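Beta-n-acetylhexosaminidase (Streptococcus pneumoniae, PDB 4AZI) probably removes terminal beta-linked N-acetylglucosamine residues from glycans, as one of the tandem family 20 catalytic modules of the exo-beta-D-N-acetylglucosaminidase StrH. Local coordinates at residues A161-Y166 against N211-M216; T146-D149 against E154-N157; G119-M124 against N157-L162. The protein carries 2 engineered substitutions. One frame throughout, in Å; residues are numbered along the deposited sequence.

Contact 1 (A161-Y166 against N211-M216); sequences ALIGKY and NTLAAM. With BCN (bicine), chain J.
The end of Met216 lies against bare backbone: its CE methyl sits 3.6 Å from Gly164 N and 3.8 Å from Gly164 CA, on a turn where the glycine presents no side chain. The chain of Met216 leaves the helix with CG anti to its own carbonyl carbon and turns only at its last torsion (chi3 58°), which lays CE against the facing helix. The same methyl also meets Ile163, whose CG2 branch is 4.3 Å from Met216 CE. Farther back, the other arm of Ile163 meets Leu213, with the two CD1 methyls at van der Waals distance.

These are neighbouring helices in the outer layer of the family 20 TIM barrel. Helices 153-170 and 203-219 flank strand 176-180 in sequence; segments 161-166 and 211-216 run in the same general direction, their axes 11.0 Å apart at closest approach and crossing at -26°. Ile163 and Leu213 also reach strand 110-117 of the barrel wall, both touching Ser117. Bicine lies against the same stretch of helix 203-219, beside Thr212, Ala215 and Met216. Its carboxylate O22 is 3.3 Å from Met216 CG and 3.5 Å from Ala215 CB.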
ATOM      1  N   ALA A 161      16.963  -6.389   9.638  1.00 11.51           N
ATOM      2  CA  ALA A 161      18.062  -5.755   8.923  1.00 11.45           C
ATOM      3  C   ALA A 161      17.675  -5.516   7.467  1.00 11.22           C
ATOM      4  O   ALA A 161      17.914  -4.429   6.942  1.00 11.06           O
ATOM      5  CB  ALA A 161      19.333  -6.600   9.015  1.00 11.68           C
ATOM      6  N   LEU A 162      17.062  -6.526   6.838  1.00 10.89           N
ATOM      7  CA  LEU A 162      16.577  -6.431   5.447  1.00 10.79           C
ATOM      8  C   LEU A 162      15.558  -5.308   5.270  1.00 10.78           C
ATOM      9  O   LEU A 162      15.678  -4.487   4.364  1.00 10.76           O
ATOM     10  CB  LEU A 162      15.969  -7.760   4.986  1.00 10.67           C
ATOM     11  CG  LEU A 162      15.488  -7.801   3.526  1.00 10.67           C
ATOM     12  CD1 LEU A 162      16.655  -7.542   2.584  1.00 10.60           C
ATOM     13  CD2 LEU A 162      14.835  -9.143   3.223  1.00 10.83           C
ATOM     14  N   ILE A 163      14.559  -5.267   6.145  1.00 10.86           N
ATOM     15  CA  ILE A 163      13.552  -4.201   6.079  1.00 10.93           C
ATOM     16  C   ILE A 163      14.162  -2.825   6.350  1.00 10.96           C
ATOM     17  O   ILE A 163      13.726  -1.832   5.772  1.00 10.88           O
ATOM     18  CB  ILE A 163      12.329  -4.504   6.965  1.00 10.92           C
ATOM     19  CG1 ILE A 163      11.476  -5.566   6.264  1.00 10.62           C
ATOM     20  CG2 ILE A 163      11.492  -3.251   7.190  1.00 10.47           C
ATOM     21  CD1 ILE A 163      10.636  -6.387   7.199  1.00 11.41           C
ATOM     22  N   GLY A 164      15.174  -2.786   7.216  1.00 11.44           N
ATOM     23  CA  GLY A 164      15.992  -1.584   7.431  1.00 11.91           C
ATOM     24  C   GLY A 164      16.620  -1.037   6.155  1.00 12.24           C
ATOM     25  O   GLY A 164      16.574   0.174   5.901  1.00 12.02           O
ATOM     26  N   LYS A 165      17.218  -1.915   5.350  1.00 12.75           N
ATOM     27  CA  LYS A 165      17.801  -1.511   4.064  1.00 13.46           C
ATOM     28  C   LYS A 165      16.757  -0.932   3.121  1.00 12.92           C
ATOM     29  O   LYS A 165      16.965   0.153   2.583  1.00 12.84           O
ATOM     30  CB  LYS A 165      18.570  -2.651   3.387  1.00 14.59           C
ATOM     31  CG  LYS A 165      19.892  -2.991   4.055  1.00 16.24           C
ATOM     32  CD  LYS A 165      20.886  -1.836   4.036  1.00 17.58           C
ATOM     33  CE  LYS A 165      22.085  -2.188   4.905  1.00 18.96           C
ATOM     34  NZ  LYS A 165      23.113  -1.112   4.985  1.00 20.71           N
ATOM     35  N   TYR A 166      15.634  -1.633   2.933  1.00 12.13           N
ATOM     36  CA  TYR A 166      14.533  -1.086   2.127  1.00 11.47           C
ATOM     37  C   TYR A 166      14.087   0.280   2.648  1.00 11.18           C
ATOM     38  O   TYR A 166      13.899   1.209   1.867  1.00 11.03           O
ATOM     39  CB  TYR A 166      13.331  -2.045   2.052  1.00 11.00           C
ATOM     40  CG  TYR A 166      13.544  -3.280   1.199  1.00 10.54           C
ATOM     41  CD1 TYR A 166      13.769  -3.179  -0.177  1.00 10.61           C
ATOM     42  CD2 TYR A 166      13.497  -4.555   1.765  1.00 10.46           C
ATOM     43  CE1 TYR A 166      13.958  -4.308  -0.961  1.00 10.17           C
ATOM     44  CE2 TYR A 166      13.682  -5.693   0.989  1.00 10.52           C
ATOM     45  CZ  TYR A 166      13.912  -5.561  -0.376  1.00 10.38           C
ATOM     46  OH  TYR A 166      14.091  -6.679  -1.155  1.00 10.56           O
ATOM     47  N   ASN A 211       6.299  -2.982  17.147  1.00 11.94           N
ATOM     48  CA  ASN A 211       6.768  -1.720  17.683  1.00 11.60           C
ATOM     49  C   ASN A 211       8.179  -1.382  17.170  1.00 11.36           C
ATOM     50  O   ASN A 211       8.473  -0.223  16.836  1.00 10.76           O
ATOM     51  CB  ASN A 211       6.715  -1.745  19.223  1.00 11.88           C
ATOM     52  CG  ASN A 211       5.290  -1.778  19.772  1.00 12.03           C
ATOM     53  OD1 ASN A 211       4.327  -1.466  19.067  1.00 11.74           O
ATOM     54  ND2 ASN A 211       5.151  -2.151  21.056  1.00 12.00           N
ATOM     55  N   THR A 212       9.033  -2.402  17.086  1.00 11.09           N
ATOM     56  CA  THR A 212      10.366  -2.250  16.509  1.00 11.63           C
ATOM     57  C   THR A 212      10.317  -1.673  15.083  1.00 11.58           C
ATOM     58  O   THR A 212      10.993  -0.671  14.784  1.00 11.13           O
ATOM     59  CB  THR A 212      11.150  -3.582  16.561  1.00 11.73           C
ATOM     60  OG1 THR A 212      11.375  -3.935  17.938  1.00 11.95           O
ATOM     61  CG2 THR A 212      12.483  -3.456  15.855  1.00 11.73           C
ATOM     62  N   LEU A 213       9.509  -2.296  14.219  1.00 11.78           N
ATOM     63  CA  LEU A 213       9.356  -1.827  12.840  1.00 12.06           C
ATOM     64  C   LEU A 213       8.784  -0.408  12.733  1.00 12.04           C
ATOM     65  O   LEU A 213       9.121   0.328  11.794  1.00 11.61           O
ATOM     66  CB  LEU A 213       8.514  -2.800  12.000  1.00 12.21           C
ATOM     67  CG  LEU A 213       9.100  -4.189  11.722  1.00 12.43           C
ATOM     68  CD1 LEU A 213       8.384  -4.815  10.539  1.00 12.36           C
ATOM     69  CD2 LEU A 213      10.602  -4.138  11.458  1.00 12.46           C
ATOM     70  N   ALA A 214       7.913  -0.050  13.680  1.00 11.98           N
ATOM     71  CA  ALA A 214       7.345   1.303  13.775  1.00 12.16           C
ATOM     72  C   ALA A 214       8.441   2.297  14.146  1.00 12.27           C
ATOM     73  O   ALA A 214       8.599   3.342  13.497  1.00 12.43           O
ATOM     74  CB  ALA A 214       6.209   1.340  14.801  1.00 12.05           C
ATOM     75  N   ALA A 215       9.216   1.952  15.173  1.00 12.36           N
ATOM     76  CA  ALA A 215      10.358   2.766  15.598  1.00 12.51           C
ATOM     77  C   ALA A 215      11.377   2.948  14.473  1.00 12.23           C
ATOM     78  O   ALA A 215      11.950   4.028  14.298  1.00 12.33           O
ATOM     79  CB  ALA A 215      11.024   2.138  16.805  1.00 13.61           C
ATOM     80  N   MET A 216      11.593   1.881  13.712  1.00 11.87           N
ATOM     81  CA  MET A 216      12.573   1.890  12.653  1.00 11.55           C
ATOM     82  C   MET A 216      12.139   2.872  11.577  1.00 11.23           C
ATOM     83  O   MET A 216      12.957   3.643  11.060  1.00 10.59           O
ATOM     84  CB  MET A 216      12.731   0.488  12.081  1.00 11.81           C
ATOM     85  CG  MET A 216      13.774  -0.356  12.795  1.00 11.99           C
ATOM     86  SD  MET A 216      13.708  -2.100  12.340  1.00 12.34           S
ATOM     87  CE  MET A 216      13.933  -2.047  10.553  1.00 11.72           C
TER
HETATM   88  N1  BCN J2045      13.705   0.463  19.322  1.00 38.30           N
HETATM   89  C1  BCN J2045      14.461   1.085  18.202  1.00 37.84           C
HETATM   90  C2  BCN J2045      14.443   0.255  16.905  1.00 38.01           C
HETATM   91  O21 BCN J2045      14.794  -0.944  16.978  1.00 39.45           O
HETATM   92  O22 BCN J2045      14.095   0.853  15.865  1.00 36.00           O
HETATM   93  C3  BCN J2045      12.520  -0.342  18.931  1.00 35.70           C
HETATM   94  C4  BCN J2045      11.812  -0.980  20.134  1.00 35.58           C
HETATM   95  O4  BCN J2045      10.426  -0.618  20.109  1.00 33.57           O
HETATM   96  C5  BCN J2045      13.510   1.424  20.445  1.00 38.09           C
HETATM   97  C6  BCN J2045      12.448   2.511  20.175  1.00 37.53           C
HETATM   98  O6  BCN J2045      13.094   3.753  19.875  1.00 38.46           O

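Contact 2 (T146-D149 against E154-N157); sequences TTMD and EAMN
Ala155, the first residue of 154-157 to meet the facing strand, turns its small methyl toward Met148, with CB 4.0 Å from Met148 SD. The sulfur is close to main chain as well as to the methyl: it lies 3.8 Å from Ala155 C and 3.7 Å from Met156 N, a packing contact against the peptide that joins the two residues. Met148 arrives there on an extended stem, with CG anti to its backbone N (chi1 167°), and bends only at the end, so that CE swings toward the next residue of the helix.

Helix 153-170 is the last helix before barrel strand 176-180 of the TIM barrel, in the connection that follows strand 110-117. The short strand 147-148 belongs to the long excursion that the chain makes before this helix starts, so the contact folds that excursion back on the helix it leads into. Asn152, just before the helix, bonds through OD1 to Ala155 N, as an N-cap residue does.

At Met156 the two methionine side chains cross obliquely, Met148 CE standing 3.8 Å from Met156 SD. Met156 is bent at chi2, which sets the direction of its CG-SD bond, and again at chi3, which turns only its CE methyl. Its CG also packs 4.0 Å from Asp149 O. The carboxylate of Asp149 is engaged elsewhere: OD1 accepts from Lys151 N two residues on, an Asx turn that leads the chain toward the helix. Tyr209 of helix 203-219 touches both methionines, bringing the next barrel helix into the same apolar cluster.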
ATOM      1  N   THR A 146       4.231 -19.094   5.012  1.00 14.44           N
ATOM      2  CA  THR A 146       4.043 -17.645   4.856  1.00 13.90           C
ATOM      3  C   THR A 146       4.670 -16.813   5.949  1.00 13.44           C
ATOM      4  O   THR A 146       4.979 -15.642   5.732  1.00 12.99           O
ATOM      5  CB  THR A 146       2.545 -17.253   4.796  1.00 13.84           C
ATOM      6  OG1 THR A 146       1.920 -17.508   6.061  1.00 14.24           O
ATOM      7  CG2 THR A 146       1.822 -18.019   3.700  1.00 14.09           C
ATOM      8  N   THR A 147       4.850 -17.419   7.121  1.00 13.27           N
ATOM      9  CA  THR A 147       5.055 -16.667   8.355  1.00 13.45           C
ATOM     10  C   THR A 147       6.316 -17.045   9.128  1.00 13.59           C
ATOM     11  O   THR A 147       6.693 -18.220   9.192  1.00 13.18           O
ATOM     12  CB  THR A 147       3.815 -16.819   9.255  1.00 13.38           C
ATOM     13  OG1 THR A 147       2.696 -16.191   8.611  1.00 13.80           O
ATOM     14  CG2 THR A 147       4.031 -16.189  10.603  1.00 13.23           C
ATOM     15  N   MET A 148       6.948 -16.033   9.720  1.00 13.97           N
ATOM     16  CA  MET A 148       8.170 -16.211  10.491  1.00 14.61           C
ATOM     17  C   MET A 148       7.906 -16.555  11.961  1.00 15.29           C
ATOM     18  O   MET A 148       6.975 -16.027  12.577  1.00 15.29           O
ATOM     19  CB  MET A 148       9.034 -14.951  10.387  1.00 14.53           C
ATOM     20  CG  MET A 148      10.185 -14.862  11.381  1.00 13.68           C
ATOM     21  SD  MET A 148      11.319 -13.500  11.061  1.00 13.77           S
ATOM     22  CE  MET A 148      10.217 -12.084  11.057  1.00 12.64           C
ATOM     23  N   ASP A 149       8.750 -17.437  12.499  1.00 15.92           N
ATOM     24  CA  ASP A 149       8.766 -17.814  13.914  1.00 16.89           C
ATOM     25  C   ASP A 149       9.331 -16.671  14.755  1.00 17.05           C
ATOM     26  O   ASP A 149      10.500 -16.311  14.625  1.00 17.33           O
ATOM     27  CB  ASP A 149       9.604 -19.094  14.093  1.00 17.35           C
ATOM     28  CG  ASP A 149       9.832 -19.471  15.559  1.00 18.25           C
ATOM     29  OD1 ASP A 149       9.164 -18.921  16.462  1.00 17.96           O
ATOM     30  OD2 ASP A 149      10.697 -20.340  15.806  1.00 19.22           O
ATOM     31  N   GLU A 154      17.690 -15.446  14.992  1.00 17.72           N
ATOM     32  CA  GLU A 154      18.478 -15.413  13.755  1.00 17.18           C
ATOM     33  C   GLU A 154      17.661 -14.939  12.552  1.00 16.57           C
ATOM     34  O   GLU A 154      18.120 -14.099  11.775  1.00 16.88           O
ATOM     35  CB  GLU A 154      19.065 -16.790  13.482  1.00 17.16           C
ATOM     36  CG  GLU A 154      19.930 -16.888  12.234  1.00 17.08           C
ATOM     37  CD  GLU A 154      20.615 -18.237  12.140  1.00 17.47           C
ATOM     38  OE1 GLU A 154      19.942 -19.264  12.371  1.00 17.69           O
ATOM     39  OE2 GLU A 154      21.824 -18.268  11.850  0.75 17.51           O
ATOM     40  N   ALA A 155      16.452 -15.474  12.413  1.00 15.87           N
ATOM     41  CA  ALA A 155      15.544 -15.081  11.345  1.00 15.41           C
ATOM     42  C   ALA A 155      15.038 -13.644  11.527  1.00 15.22           C
ATOM     43  O   ALA A 155      15.024 -12.860  10.570  1.00 14.42           O
ATOM     44  CB  ALA A 155      14.382 -16.060  11.244  1.00 15.56           C
ATOM     45  N   MET A 156      14.627 -13.330  12.756  1.00 15.16           N
ATOM     46  CA  MET A 156      14.158 -12.000  13.161  1.00 15.70           C
ATOM     47  C   MET A 156      15.241 -10.930  12.985  1.00 15.08           C
ATOM     48  O   MET A 156      14.966  -9.838  12.488  1.00 14.42           O
ATOM     49  CB  MET A 156      13.712 -12.022  14.632  1.00 16.59           C
ATOM     50  CG  MET A 156      12.526 -12.929  14.922  1.00 18.20           C
ATOM     51  SD  MET A 156      10.949 -12.073  14.783  1.00 20.88           S
ATOM     52  CE  MET A 156      10.801 -11.426  16.446  1.00 19.89           C
ATOM     53  N   ASN A 157      16.472 -11.249  13.390  1.00 14.62           N
ATOM     54  CA  ASN A 157      17.575 -10.307  13.214  1.00 14.57           C
ATOM     55  C   ASN A 157      17.819 -10.050  11.741  1.00 13.96           C
ATOM     56  O   ASN A 157      18.034  -8.908  11.331  1.00 13.68           O
ATOM     57  CB  ASN A 157      18.845 -10.773  13.927  1.00 14.94           C
ATOM     58  CG  ASN A 157      18.776 -10.574  15.433  1.00 15.49           C
ATOM     59  OD1 ASN A 157      17.996  -9.767  15.921  1.00 15.40           O
ATOM     60  ND2 ASN A 157      19.601 -11.305  16.171  1.00 16.05           N
TER

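Contact 3 (G119-M124 against N157-L162); sequences GHMDAM and NFVKAL
Met121 and Met124 bring thioether groups to two residues of one helical face, Val159 and Leu162. The tightest touch is methyl to methyl, Met121 CE to Val159 CG2 at 3.7 Å. Met124 meets the pair with its sulfur, SD lying 4.0 Å from Leu162 CD2 and 4.3 Å from Val159 CG1. For Met121 the route begins with CG wedged between the backbone N and the carbonyl carbon (chi1 57°), and a bend at chi3 directs CE to Val159. Met124 takes a more extended course beyond CG.

In the TIM barrel, Gly119-Met124 follows the C-terminal end of strand 110-117, where the active site of such a fold lies, and Val159 and Leu162 are on the outer helix 153-170 that packs against it. Met121 holds the N-cap position of helix 122-130, and its backbone bonds to Thr146. Met128 of the same helix extends the apolar layer against Met121 and Val159. Just before Met121, His120 adopts a left-handed helical backbone conformation (phi 49°) and faces the inhibitor pocket, touching the bound carbamate compound. Its ring is fixed at both nitrogens, NE2 by Glu183 and ND1 by Asp49.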
ATOM      1  N   GLY A 119       4.019 -12.021   8.517  1.00  8.58           N
ATOM      2  CA  GLY A 119       3.229 -12.868   7.627  1.00  8.70           C
ATOM      3  C   GLY A 119       3.503 -12.477   6.193  1.00  8.73           C
ATOM      4  O   GLY A 119       4.287 -11.566   5.941  1.00  8.87           O
ATOM      5  N   HIS A 120       2.873 -13.169   5.248  1.00  8.95           N
ATOM      6  CA  HIS A 120       2.988 -12.840   3.824  1.00  9.36           C
ATOM      7  C   HIS A 120       4.420 -12.642   3.362  1.00  9.60           C
ATOM      8  O   HIS A 120       4.729 -11.709   2.613  1.00  9.62           O
ATOM      9  CB  HIS A 120       2.131 -11.621   3.503  1.00  9.22           C
ATOM     10  CG  HIS A 120       0.653 -11.875   3.625  1.00  9.50           C
ATOM     11  ND1 HIS A 120      -0.033 -12.613   2.724  1.00  9.82           N
ATOM     12  CD2 HIS A 120      -0.271 -11.456   4.577  1.00  9.37           C
ATOM     13  CE1 HIS A 120      -1.328 -12.662   3.089  1.00  9.78           C
ATOM     14  NE2 HIS A 120      -1.470 -11.952   4.222  1.00  9.16           N
ATOM     15  N   MET A 121       5.299 -13.536   3.801  1.00 10.11           N
ATOM     16  CA  MET A 121       6.728 -13.423   3.521  1.00 10.74           C
ATOM     17  C   MET A 121       7.332 -14.758   3.085  1.00 11.58           C
ATOM     18  O   MET A 121       8.451 -15.105   3.482  1.00 11.60           O
ATOM     19  CB  MET A 121       7.473 -12.844   4.732  1.00 10.49           C
ATOM     20  CG  MET A 121       7.284 -13.640   6.012  1.00 10.52           C
ATOM     21  SD  MET A 121       8.252 -13.039   7.398  1.00 10.31           S
ATOM     22  CE  MET A 121       9.920 -13.440   6.890  1.00 10.04           C
ATOM     23  N   ASP A 122       6.600 -15.477   2.231  1.00 12.25           N
ATOM     24  CA  ASP A 122       7.055 -16.754   1.665  1.00 12.75           C
ATOM     25  C   ASP A 122       8.474 -16.628   1.101  1.00 13.05           C
ATOM     26  O   ASP A 122       9.330 -17.482   1.330  1.00 12.95           O
ATOM     27  CB  ASP A 122       6.131 -17.207   0.522  1.00 13.02           C
ATOM     28  CG  ASP A 122       4.651 -17.255   0.912  1.00 13.69           C
ATOM     29  OD1 ASP A 122       4.128 -16.275   1.487  1.00 13.53           O
ATOM     30  OD2 ASP A 122       3.993 -18.272   0.591  1.00 14.31           O
ATOM     31  N   ALA A 123       8.703 -15.566   0.337  1.00 13.02           N
ATOM     32  CA  ALA A 123       9.960 -15.404  -0.388  1.00 13.40           C
ATOM     33  C   ALA A 123      11.138 -15.227   0.556  1.00 13.52           C
ATOM     34  O   ALA A 123      12.189 -15.831   0.345  1.00 13.46           O
ATOM     35  CB  ALA A 123       9.870 -14.247  -1.369  1.00 13.18           C
ATOM     36  N   MET A 124      10.944 -14.425   1.605  1.00 13.73           N
ATOM     37  CA  MET A 124      11.993 -14.163   2.588  1.00 13.80           C
ATOM     38  C   MET A 124      12.346 -15.415   3.386  1.00 13.83           C
ATOM     39  O   MET A 124      13.507 -15.621   3.729  1.00 13.53           O
ATOM     40  CB  MET A 124      11.593 -13.028   3.535  1.00 14.31           C
ATOM     41  CG  MET A 124      11.404 -11.675   2.866  1.00 14.89           C
ATOM     42  SD  MET A 124      11.132 -10.448   4.149  1.00 16.11           S
ATOM     43  CE  MET A 124      10.097  -9.246   3.332  1.00 15.09           C
ATOM     44  N   ASN A 157      16.472 -11.249  13.390  1.00 14.62           N
ATOM     45  CA  ASN A 157      17.575 -10.307  13.214  1.00 14.57           C
ATOM     46  C   ASN A 157      17.819 -10.050  11.741  1.00 13.96           C
ATOM     47  O   ASN A 157      18.034  -8.908  11.331  1.00 13.68           O
ATOM     48  CB  ASN A 157      18.845 -10.773  13.927  1.00 14.94           C
ATOM     49  CG  ASN A 157      18.776 -10.574  15.433  1.00 15.49           C
ATOM     50  OD1 ASN A 157      17.996  -9.767  15.921  1.00 15.40           O
ATOM     51  ND2 ASN A 157      19.601 -11.305  16.171  1.00 16.05           N
ATOM     52  N   PHE A 158      17.733 -11.105  10.938  1.00 13.78           N
ATOM     53  CA  PHE A 158      17.910 -10.955   9.497  1.00 13.58           C
ATOM     54  C   PHE A 158      16.827 -10.101   8.842  1.00 13.34           C
ATOM     55  O   PHE A 158      17.133  -9.150   8.119  1.00 13.82           O
ATOM     56  CB  PHE A 158      17.977 -12.300   8.792  1.00 13.61           C
ATOM     57  CG  PHE A 158      18.321 -12.178   7.347  1.00 13.79           C
ATOM     58  CD1 PHE A 158      19.649 -12.106   6.949  1.00 13.92           C
ATOM     59  CD2 PHE A 158      17.320 -12.086   6.386  1.00 13.84           C
ATOM     60  CE1 PHE A 158      19.974 -11.968   5.614  1.00 14.34           C
ATOM     61  CE2 PHE A 158      17.636 -11.947   5.051  1.00 14.01           C
ATOM     62  CZ  PHE A 158      18.968 -11.888   4.665  1.00 14.33           C
ATOM     63  N   VAL A 159      15.570 -10.455   9.079  1.00 12.79           N
ATOM     64  CA  VAL A 159      14.448  -9.755   8.455  1.00 12.64           C
ATOM     65  C   VAL A 159      14.444  -8.270   8.809  1.00 12.50           C
ATOM     66  O   VAL A 159      14.300  -7.436   7.925  1.00 12.00           O
ATOM     67  CB  VAL A 159      13.105 -10.433   8.778  1.00 12.69           C
ATOM     68  CG1 VAL A 159      11.932  -9.584   8.315  1.00 12.60           C
ATOM     69  CG2 VAL A 159      13.053 -11.795   8.098  1.00 12.26           C
ATOM     70  N   LYS A 160      14.633  -7.955  10.092  1.00 12.36           N
ATOM     71  CA  LYS A 160      14.716  -6.573  10.550  1.00 12.53           C
ATOM     72  C   LYS A 160      15.796  -5.770   9.827  1.00 11.92           C
ATOM     73  O   LYS A 160      15.576  -4.609   9.472  1.00 11.51           O
ATOM     74  CB  LYS A 160      14.972  -6.505  12.056  1.00 13.14           C
ATOM     75  CG  LYS A 160      13.777  -6.878  12.911  1.00 14.34           C
ATOM     76  CD  LYS A 160      14.062  -6.571  14.366  1.00 14.79           C
ATOM     77  CE  LYS A 160      13.729  -7.748  15.260  1.00 15.46           C
ATOM     78  NZ  LYS A 160      14.031  -7.435  16.689  1.00 15.65           N
ATOM     79  N   ALA A 161      16.963  -6.389   9.638  1.00 11.51           N
ATOM     80  CA  ALA A 161      18.062  -5.755   8.923  1.00 11.45           C
ATOM     81  C   ALA A 161      17.675  -5.516   7.467  1.00 11.22           C
ATOM     82  O   ALA A 161      17.914  -4.429   6.942  1.00 11.06           O
ATOM     83  CB  ALA A 161      19.333  -6.600   9.015  1.00 11.68           C
ATOM     84  N   LEU A 162      17.062  -6.526   6.838  1.00 10.89           N
ATOM     85  CA  LEU A 162      16.577  -6.431   5.447  1.00 10.79           C
ATOM     86  C   LEU A 162      15.558  -5.308   5.270  1.00 10.78           C
ATOM     87  O   LEU A 162      15.678  -4.487   4.364  1.00 10.76           O
ATOM     88  CB  LEU A 162      15.969  -7.760   4.986  1.00 10.67           C
ATOM     89  CG  LEU A 162      15.488  -7.801   3.526  1.00 10.67           C
ATOM     90  CD1 LEU A 162      16.655  -7.542   2.584  1.00 10.60           C
ATOM     91  CD2 LEU A 162      14.835  -9.143   3.223  1.00 10.83           C
TER

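All three contacts are buried and largely apolar, though contact 2 takes in the partly exposed Asp149; none has hydrogen bonds between its segments. All use helix 153-170, which contact 2, contact 3 and contact 1 occupy in that order along its length. The centre of contact 2 lies about 22 Å from the centre of the chain, against about 17 and 16 Å for those of contacts 3 and 1. Only contact 1 joins two outer barrel helices; the others set that helix against the excursion after strand 110-117. Methionine dominates throughout, meeting a glycine backbone in contact 1, another methionine in contact 2 and branched side chains in contact 3. Bicine adjoins contact 1, whereas His120 carries contact 3 to the inhibitor pocket.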